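Local coordinates for 2,3,4,5-tetrahydropyridine-2,6-dicarboxylate N-succinyltransferase (Campylobacter jejuni, PDB 2RIJ), which probably transfers the succinyl group of succinyl-CoA to tetrahydrodipicolinate, opening its ring in the succinylase route of lysine biosynthesis, at residues 142-151 and 205-215. Residues are numbered along the deposited sequence; the frame is centred on the assembly and turned at random.
Sequences YLKLYLLSTK and FPRFLAHIIPE
The phenol oxygen of Y146 is gripped by three groups: its OH lies 2.6 Å from ND1 of H211, accepts from the backbone N of F48 and is also hydrogen-bonded to NZ of K191 from the second subunit. It meets the imidazole at the edge, in the ring plane, while the two rings stand nearly perpendicular at 87°. NE2 of H211 pairs with Q45, so both ring nitrogens are engaged and the imidazole's rotation is fixed. One turn earlier, Y142 comes at P206 from the opposite direction, its OH 3.3 Å from CD of P206.

Further along, I212 packs against S149 and T150. Its CD1 touches CB of S149 and CG2 of T150, both at 3.7 Å, and the side chain runs past that of Y146 in the opposite direction; S149 OG is hydrogen-bonded to A230 O. K151 follows in a Schellman turn with positive phi (63°), and its chain, bent at chi3 and chi4, brings NZ 2.7 Å from OE2 of E215 on the syn lone pair. L232 O holds the same ammonium.

The contact thus packs the N-terminal domain's helix against the loop leading into the left-handed beta-helix, and with the ammonium of K191 of the second subunit at its oxygen, the Y146 phenol is probably polarised.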
loop_
_atom_site.group_PDB
_atom_site.type_symbol
_atom_site.label_atom_id
_atom_site.label_comp_id
_atom_site.label_asym_id
_atom_site.label_seq_id
_atom_site.Cartn_x
_atom_site.Cartn_y
_atom_site.Cartn_z
ATOM N N TYR A 142 -34.575 41.076 3.131
ATOM C CA TYR A 142 -35.670 40.143 3.461
ATOM C C TYR A 142 -36.526 39.790 2.232
ATOM O O TYR A 142 -36.887 38.606 2.036
ATOM C CB TYR A 142 -36.505 40.672 4.618
ATOM C CG TYR A 142 -36.017 40.216 5.969
ATOM C CD1 TYR A 142 -35.017 40.888 6.623
ATOM C CD2 TYR A 142 -36.504 39.039 6.541
ATOM C CE1 TYR A 142 -34.549 40.449 7.841
ATOM C CE2 TYR A 142 -36.041 38.598 7.764
ATOM C CZ TYR A 142 -35.078 39.318 8.409
ATOM O OH TYR A 142 -34.592 38.901 9.628
ATOM N N LEU A 143 -36.780 40.768 1.354
ATOM C CA LEU A 143 -37.495 40.463 0.109
ATOM C C LEU A 143 -36.703 39.429 -0.754
ATOM O O LEU A 143 -37.295 38.492 -1.328
ATOM C CB LEU A 143 -37.782 41.720 -0.684
ATOM C CG LEU A 143 -38.547 41.550 -1.990
ATOM C CD1 LEU A 143 -39.835 40.763 -1.840
ATOM C CD2 LEU A 143 -38.803 42.934 -2.563
ATOM N N LYS A 144 -35.395 39.638 -0.892
ATOM C CA LYS A 144 -34.510 38.716 -1.588
ATOM C C LYS A 144 -34.540 37.300 -0.954
ATOM O O LYS A 144 -34.698 36.312 -1.648
ATOM C CB LYS A 144 -33.093 39.287 -1.620
ATOM C CG LYS A 144 -32.951 40.518 -2.578
ATOM C CD LYS A 144 -31.661 41.299 -2.382
ATOM C CE LYS A 144 -31.465 42.376 -3.453
ATOM N NZ LYS A 144 -31.104 41.819 -4.762
ATOM N N LEU A 145 -34.462 37.215 0.366
ATOM C CA LEU A 145 -34.498 35.902 1.026
ATOM C C LEU A 145 -35.812 35.198 0.746
ATOM O O LEU A 145 -35.817 34.005 0.501
ATOM C CB LEU A 145 -34.234 36.040 2.513
ATOM C CG LEU A 145 -32.801 36.473 2.909
ATOM C CD1 LEU A 145 -32.689 36.710 4.424
ATOM C CD2 LEU A 145 -31.687 35.501 2.391
ATOM N N TYR A 146 -36.919 35.938 0.816
ATOM C CA TYR A 146 -38.220 35.434 0.447
ATOM C C TYR A 146 -38.302 34.990 -0.977
ATOM O O TYR A 146 -38.910 33.971 -1.271
ATOM C CB TYR A 146 -39.329 36.462 0.747
ATOM C CG TYR A 146 -40.014 36.393 2.111
ATOM C CD1 TYR A 146 -39.515 37.061 3.224
ATOM C CD2 TYR A 146 -41.174 35.632 2.291
ATOM C CE1 TYR A 146 -40.172 37.032 4.474
ATOM C CE2 TYR A 146 -41.828 35.600 3.510
ATOM C CZ TYR A 146 -41.338 36.307 4.608
ATOM O OH TYR A 146 -42.059 36.254 5.780
ATOM N N LEU A 147 -37.694 35.731 -1.900
ATOM C CA LEU A 147 -37.712 35.319 -3.319
ATOM C C LEU A 147 -37.088 33.926 -3.505
ATOM O O LEU A 147 -37.636 33.079 -4.218
ATOM C CB LEU A 147 -37.013 36.347 -4.210
ATOM C CG LEU A 147 -37.770 37.630 -4.482
ATOM C CD1 LEU A 147 -36.823 38.695 -5.165
ATOM C CD2 LEU A 147 -39.028 37.343 -5.336
ATOM N N LEU A 148 -36.007 33.674 -2.761
ATOM C CA LEU A 148 -35.323 32.359 -2.735
ATOM C C LEU A 148 -36.176 31.299 -2.043
ATOM O O LEU A 148 -36.462 30.278 -2.641
ATOM C CB LEU A 148 -33.938 32.474 -2.104
ATOM C CG LEU A 148 -32.867 33.216 -2.924
ATOM C CD1 LEU A 148 -31.754 33.725 -2.004
ATOM C CD2 LEU A 148 -32.369 32.317 -4.065
ATOM N N SER A 149 -36.602 31.543 -0.807
ATOM C CA SER A 149 -37.305 30.502 -0.025
ATOM C C SER A 149 -38.715 30.128 -0.526
ATOM O O SER A 149 -39.137 28.991 -0.339
ATOM C CB SER A 149 -37.290 30.840 1.451
ATOM O OG SER A 149 -35.952 30.811 1.915
ATOM N N THR A 150 -39.385 31.073 -1.205
ATOM C CA THR A 150 -40.665 30.833 -1.867
ATOM C C THR A 150 -40.465 30.232 -3.261
ATOM O O THR A 150 -41.425 29.895 -3.915
ATOM C CB THR A 150 -41.484 32.156 -2.031
ATOM O OG1 THR A 150 -40.792 33.045 -2.940
ATOM C CG2 THR A 150 -41.752 32.860 -0.656
ATOM N N LYS A 151 -39.214 30.135 -3.721
ATOM C CA LYS A 151 -38.828 29.598 -4.998
ATOM C C LYS A 151 -39.380 30.417 -6.173
ATOM O O LYS A 151 -39.561 29.879 -7.249
ATOM C CB LYS A 151 -39.182 28.107 -5.109
ATOM C CG LYS A 151 -38.554 27.263 -4.015
ATOM C CD LYS A 151 -38.709 25.734 -4.230
ATOM C CE LYS A 151 -40.089 25.231 -3.941
ATOM N NZ LYS A 151 -40.456 25.232 -2.552
ATOM N N PHE A 205 -29.678 36.196 11.015
ATOM C CA PHE A 205 -30.706 35.618 10.148
ATOM C C PHE A 205 -31.740 34.862 10.993
ATOM O O PHE A 205 -31.362 34.178 11.953
ATOM C CB PHE A 205 -30.112 34.588 9.186
ATOM C CG PHE A 205 -29.323 35.165 8.047
ATOM C CD1 PHE A 205 -28.074 35.724 8.281
ATOM C CD2 PHE A 205 -29.792 35.098 6.753
ATOM C CE1 PHE A 205 -27.318 36.280 7.230
ATOM C CE2 PHE A 205 -29.035 35.649 5.692
ATOM C CZ PHE A 205 -27.816 36.271 5.960
ATOM N N PRO A 206 -33.018 34.879 10.559
ATOM C CA PRO A 206 -34.069 34.023 11.121
ATOM C C PRO A 206 -34.112 32.651 10.443
ATOM O O PRO A 206 -33.309 32.359 9.533
ATOM C CB PRO A 206 -35.330 34.830 10.816
ATOM C CG PRO A 206 -35.027 35.439 9.533
ATOM C CD PRO A 206 -33.568 35.721 9.475
ATOM N N ARG A 207 -34.988 31.799 10.942
ATOM C CA ARG A 207 -35.167 30.491 10.410
ATOM C C ARG A 207 -36.259 30.532 9.333
ATOM O O ARG A 207 -37.199 31.331 9.388
ATOM C CB ARG A 207 -35.497 29.515 11.526
ATOM C CG ARG A 207 -34.271 29.340 12.469
ATOM C CD ARG A 207 -34.581 28.932 13.796
ATOM N NE ARG A 207 -33.373 28.735 14.589
ATOM C CZ ARG A 207 -33.401 28.184 15.773
ATOM N NH1 ARG A 207 -34.546 27.813 16.276
ATOM N NH2 ARG A 207 -32.299 27.987 16.434
ATOM N N PHE A 208 -36.134 29.609 8.406
ATOM C CA PHE A 208 -37.114 29.365 7.315
ATOM C C PHE A 208 -38.545 29.226 7.799
ATOM O O PHE A 208 -39.425 29.877 7.256
ATOM C CB PHE A 208 -36.623 28.106 6.562
ATOM C CG PHE A 208 -37.441 27.636 5.411
ATOM C CD1 PHE A 208 -38.516 26.779 5.625
ATOM C CD2 PHE A 208 -37.030 27.889 4.081
ATOM C CE1 PHE A 208 -39.220 26.226 4.556
ATOM C CE2 PHE A 208 -37.722 27.345 3.020
ATOM C CZ PHE A 208 -38.854 26.527 3.263
ATOM N N LEU A 209 -38.777 28.432 8.854
ATOM C CA LEU A 209 -40.132 28.170 9.292
ATOM C C LEU A 209 -40.775 29.363 10.019
ATOM O O LEU A 209 -41.961 29.361 10.264
ATOM C CB LEU A 209 -40.203 26.848 10.103
ATOM C CG LEU A 209 -40.075 25.566 9.272
ATOM C CD1 LEU A 209 -39.950 24.368 10.270
ATOM C CD2 LEU A 209 -41.253 25.370 8.282
ATOM N N ALA A 210 -39.994 30.407 10.319
ATOM C CA ALA A 210 -40.589 31.617 10.860
ATOM C C ALA A 210 -41.317 32.361 9.715
ATOM O O ALA A 210 -42.102 33.297 9.979
ATOM C CB ALA A 210 -39.524 32.535 11.556
ATOM N N HIS A 211 -41.071 31.954 8.473
ATOM C CA HIS A 211 -41.538 32.724 7.288
ATOM C C HIS A 211 -42.262 31.943 6.185
ATOM O O HIS A 211 -43.076 32.532 5.477
ATOM C CB HIS A 211 -40.350 33.470 6.657
ATOM C CG HIS A 211 -39.762 34.501 7.548
ATOM N ND1 HIS A 211 -40.244 35.790 7.627
ATOM C CD2 HIS A 211 -38.756 34.415 8.452
ATOM C CE1 HIS A 211 -39.563 36.448 8.549
ATOM N NE2 HIS A 211 -38.673 35.632 9.084
ATOM N N ILE A 212 -41.928 30.665 5.996
ATOM C CA ILE A 212 -42.350 29.900 4.830
ATOM C C ILE A 212 -43.124 28.687 5.290
ATOM O O ILE A 212 -42.758 28.051 6.271
ATOM C CB ILE A 212 -41.094 29.440 4.024
ATOM C CG1 ILE A 212 -40.187 30.669 3.743
ATOM C CG2 ILE A 212 -41.472 28.610 2.720
ATOM C CD1 ILE A 212 -40.695 31.670 2.723
ATOM N N ILE A 213 -44.182 28.371 4.559
ATOM C CA ILE A 213 -45.011 27.221 4.808
ATOM C C ILE A 213 -44.632 26.176 3.780
ATOM O O ILE A 213 -44.860 26.386 2.579
ATOM C CB ILE A 213 -46.509 27.565 4.692
ATOM C CG1 ILE A 213 -46.889 28.679 5.674
ATOM C CG2 ILE A 213 -47.412 26.286 4.922
ATOM C CD1 ILE A 213 -48.276 29.356 5.428
ATOM N N PRO A 214 -44.063 25.047 4.225
ATOM C CA PRO A 214 -43.698 24.002 3.255
ATOM C C PRO A 214 -44.913 23.456 2.498
ATOM O O PRO A 214 -46.042 23.598 2.963
ATOM C CB PRO A 214 -43.160 22.887 4.156
ATOM C CG PRO A 214 -42.640 23.562 5.341
ATOM C CD PRO A 214 -43.651 24.648 5.595
ATOM N N GLU A 215 -44.646 22.828 1.372
ATOM C CA GLU A 215 -45.652 22.062 0.611
ATOM C C GLU A 215 -46.081 20.904 1.478
ATOM O O GLU A 215 -45.408 20.534 2.462
ATOM C CB GLU A 215 -45.034 21.516 -0.670
ATOM C CG GLU A 215 -44.595 22.585 -1.664
ATOM C CD GLU A 215 -43.138 23.038 -1.489
ATOM O OE1 GLU A 215 -42.466 22.664 -0.486
ATOM O OE2 GLU A 215 -42.672 23.784 -2.374
#